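Local coordinates for glutathione synthetase-like effector 30 (Gpa-GSS30-apo) (Globodera pallida, PDB 5OET), which is a nematode effector that probably arose from a glutathione synthetase, the ATP-dependent ligase joining glycine to gamma-glutamylcysteine, at residues G155-V160 against I330-A335. Numbering follows the deposited sequence.
Sequences GIRQPV and IDHSTA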
loop_
_atom_site.group_PDB
_atom_site.type_symbol
_atom_site.label_atom_id
_atom_site.label_comp_id
_atom_site.label_asym_id
_atom_site.label_seq_id
_atom_site.Cartn_x
_atom_site.Cartn_y
_atom_site.Cartn_z
ATOM N N GLY A 155 20.663 -23.687 -32.739
ATOM C CA GLY A 155 19.344 -23.111 -32.997
ATOM C C GLY A 155 18.755 -22.388 -31.785
ATOM O O GLY A 155 19.506 -21.853 -30.944
ATOM N N ILE A 156 17.417 -22.388 -31.677
ATOM C CA ILE A 156 16.732 -21.797 -30.508
ATOM C C ILE A 156 16.727 -22.838 -29.380
ATOM O O ILE A 156 16.313 -23.980 -29.577
ATOM C CB ILE A 156 15.263 -21.332 -30.764
ATOM C CG1 ILE A 156 15.060 -20.706 -32.156
ATOM C CG2 ILE A 156 14.857 -20.298 -29.712
ATOM C CD1 ILE A 156 13.647 -20.231 -32.436
ATOM N N ARG A 157 17.176 -22.431 -28.197
ATOM C CA ARG A 157 17.318 -23.348 -27.071
ATOM C C ARG A 157 16.067 -23.474 -26.215
ATOM O O ARG A 157 15.835 -24.520 -25.615
ATOM C CB ARG A 157 18.543 -22.965 -26.243
ATOM C CG ARG A 157 19.802 -23.525 -26.895
ATOM C CD ARG A 157 21.053 -22.886 -26.360
ATOM N NE ARG A 157 22.209 -23.270 -27.164
ATOM C CZ ARG A 157 23.457 -22.867 -26.954
ATOM N NH1 ARG A 157 24.420 -23.274 -27.776
ATOM N NH2 ARG A 157 23.748 -22.071 -25.917
ATOM N N GLN A 158 15.274 -22.411 -26.149
ATOM C CA GLN A 158 13.955 -22.444 -25.515
ATOM C C GLN A 158 12.895 -21.968 -26.510
ATOM O O GLN A 158 12.769 -20.773 -26.731
ATOM C CB GLN A 158 13.947 -21.588 -24.249
ATOM C CG GLN A 158 12.671 -21.665 -23.434
ATOM C CD GLN A 158 12.086 -23.066 -23.273
ATOM O OE1 GLN A 158 11.319 -23.529 -24.112
ATOM N NE2 GLN A 158 12.419 -23.726 -22.176
ATOM N N PRO A 159 12.147 -22.905 -27.129
ATOM C CA PRO A 159 11.032 -22.550 -28.039
ATOM C C PRO A 159 9.879 -21.788 -27.398
ATOM O O PRO A 159 9.212 -21.018 -28.076
ATOM C CB PRO A 159 10.511 -23.917 -28.515
ATOM C CG PRO A 159 11.653 -24.837 -28.335
ATOM C CD PRO A 159 12.359 -24.362 -27.101
ATOM N N VAL A 160 9.634 -22.035 -26.113
ATOM C CA VAL A 160 8.512 -21.428 -25.394
ATOM C C VAL A 160 8.874 -20.015 -24.948
ATOM O O VAL A 160 9.818 -19.812 -24.186
ATOM C CB VAL A 160 8.055 -22.280 -24.184
ATOM C CG1 VAL A 160 6.995 -21.552 -23.366
ATOM C CG2 VAL A 160 7.524 -23.622 -24.663
ATOM N N ILE A 330 21.783 -14.949 -21.406
ATOM C CA ILE A 330 20.465 -15.361 -20.893
ATOM C C ILE A 330 19.509 -15.745 -22.041
ATOM O O ILE A 330 18.774 -16.725 -21.942
ATOM C CB ILE A 330 19.805 -14.248 -20.046
ATOM C CG1 ILE A 330 20.616 -13.979 -18.778
ATOM C CG2 ILE A 330 18.371 -14.614 -19.671
ATOM C CD1 ILE A 330 20.368 -12.605 -18.193
ATOM N N ASP A 331 19.501 -14.952 -23.110
ATOM C CA ASP A 331 18.594 -15.176 -24.241
ATOM C C ASP A 331 18.855 -16.503 -24.965
ATOM O O ASP A 331 17.909 -17.141 -25.430
ATOM C CB ASP A 331 18.654 -14.006 -25.244
ATOM C CG ASP A 331 17.321 -13.775 -25.952
ATOM O OD1 ASP A 331 17.041 -14.446 -26.970
ATOM O OD2 ASP A 331 16.546 -12.919 -25.472
ATOM N N HIS A 332 20.125 -16.905 -25.050
ATOM C CA HIS A 332 20.516 -18.186 -25.649
ATOM C C HIS A 332 20.749 -19.224 -24.534
ATOM O O HIS A 332 21.859 -19.669 -24.276
ATOM C CB HIS A 332 21.743 -17.991 -26.552
ATOM C CG HIS A 332 21.851 -19.005 -27.646
ATOM N ND1 HIS A 332 23.054 -19.524 -28.086
ATOM C CD2 HIS A 332 20.895 -19.555 -28.436
ATOM C CE1 HIS A 332 22.833 -20.327 -29.114
ATOM N NE2 HIS A 332 21.529 -20.389 -29.325
ATOM N N SER A 333 19.665 -19.578 -23.860
ATOM C CA SER A 333 19.682 -20.529 -22.764
ATOM C C SER A 333 18.290 -21.113 -22.657
ATOM O O SER A 333 17.374 -20.606 -23.293
ATOM C CB SER A 333 20.021 -19.835 -21.454
ATOM O OG SER A 333 18.881 -19.168 -20.940
ATOM N N THR A 334 18.108 -22.127 -21.817
ATOM C CA THR A 334 16.822 -22.796 -21.764
ATOM C C THR A 334 15.747 -22.058 -20.956
ATOM O O THR A 334 14.592 -22.471 -20.981
ATOM C CB THR A 334 16.945 -24.233 -21.268
ATOM O OG1 THR A 334 17.322 -24.245 -19.885
ATOM C CG2 THR A 334 17.959 -25.002 -22.153
ATOM N N ALA A 335 16.090 -20.981 -20.250
ATOM C CA ALA A 335 15.085 -20.237 -19.496
ATOM C C ALA A 335 14.049 -19.627 -20.440
ATOM O O ALA A 335 14.378 -19.223 -21.560
ATOM C CB ALA A 335 15.734 -19.147 -18.649
#
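The guanidinium of Arg-157 lies flat on the imidazole of His-332, a flat stack of guanidinium on imidazole between two loops of the eukaryotic glutathione synthetase fold. Segment 155-160 leads into strand 160-173 of the large mixed sheet. Segment 330-335 leaves helix 325-331 and runs into strand 336-337 of a second sheet. The two planes are 15° apart and their centres 3.8 Å. Arg-157 is extended from CG to NE, which carries its flat end across the ring. His-332 CE1 sits over the middle of the guanidinium, 3.4 Å from Arg-157 CZ. Arg-157 CD adds a CH-pi contact over the same ring. Phe-298 also makes a cation-pi contact with Arg-157.

The ring is held at its edge too. His-332 NE2 donates to Gly-155 O at 3.0 Å, and this acceptor lies in the ring plane. The bond should fix the ring rotation and present the face to the arginine. This end is the more open to solvent: Gly-155 is exposed, and the bond from Arg-157 NH2 to His-332 O is weak, at 3.5 Å. Arg-293 also bonds that carbonyl.

The tighter end is at Gln-158, beside the buried Ala-335. Phe-240 of helix 225-240 touches Gln-158 and Thr-334 there. Gln-158 CG is anti to the backbone N (chi1 -174°), and a bend at chi2 turns the amide toward Thr-334 O. The amide ties its own loop and the facing one. Gln-158 OE1 accepts from Val-160 N at 3.0 Å. Gln-158 NE2 donates to Thr-334 O at 2.8 Å, in the carbonyl plane.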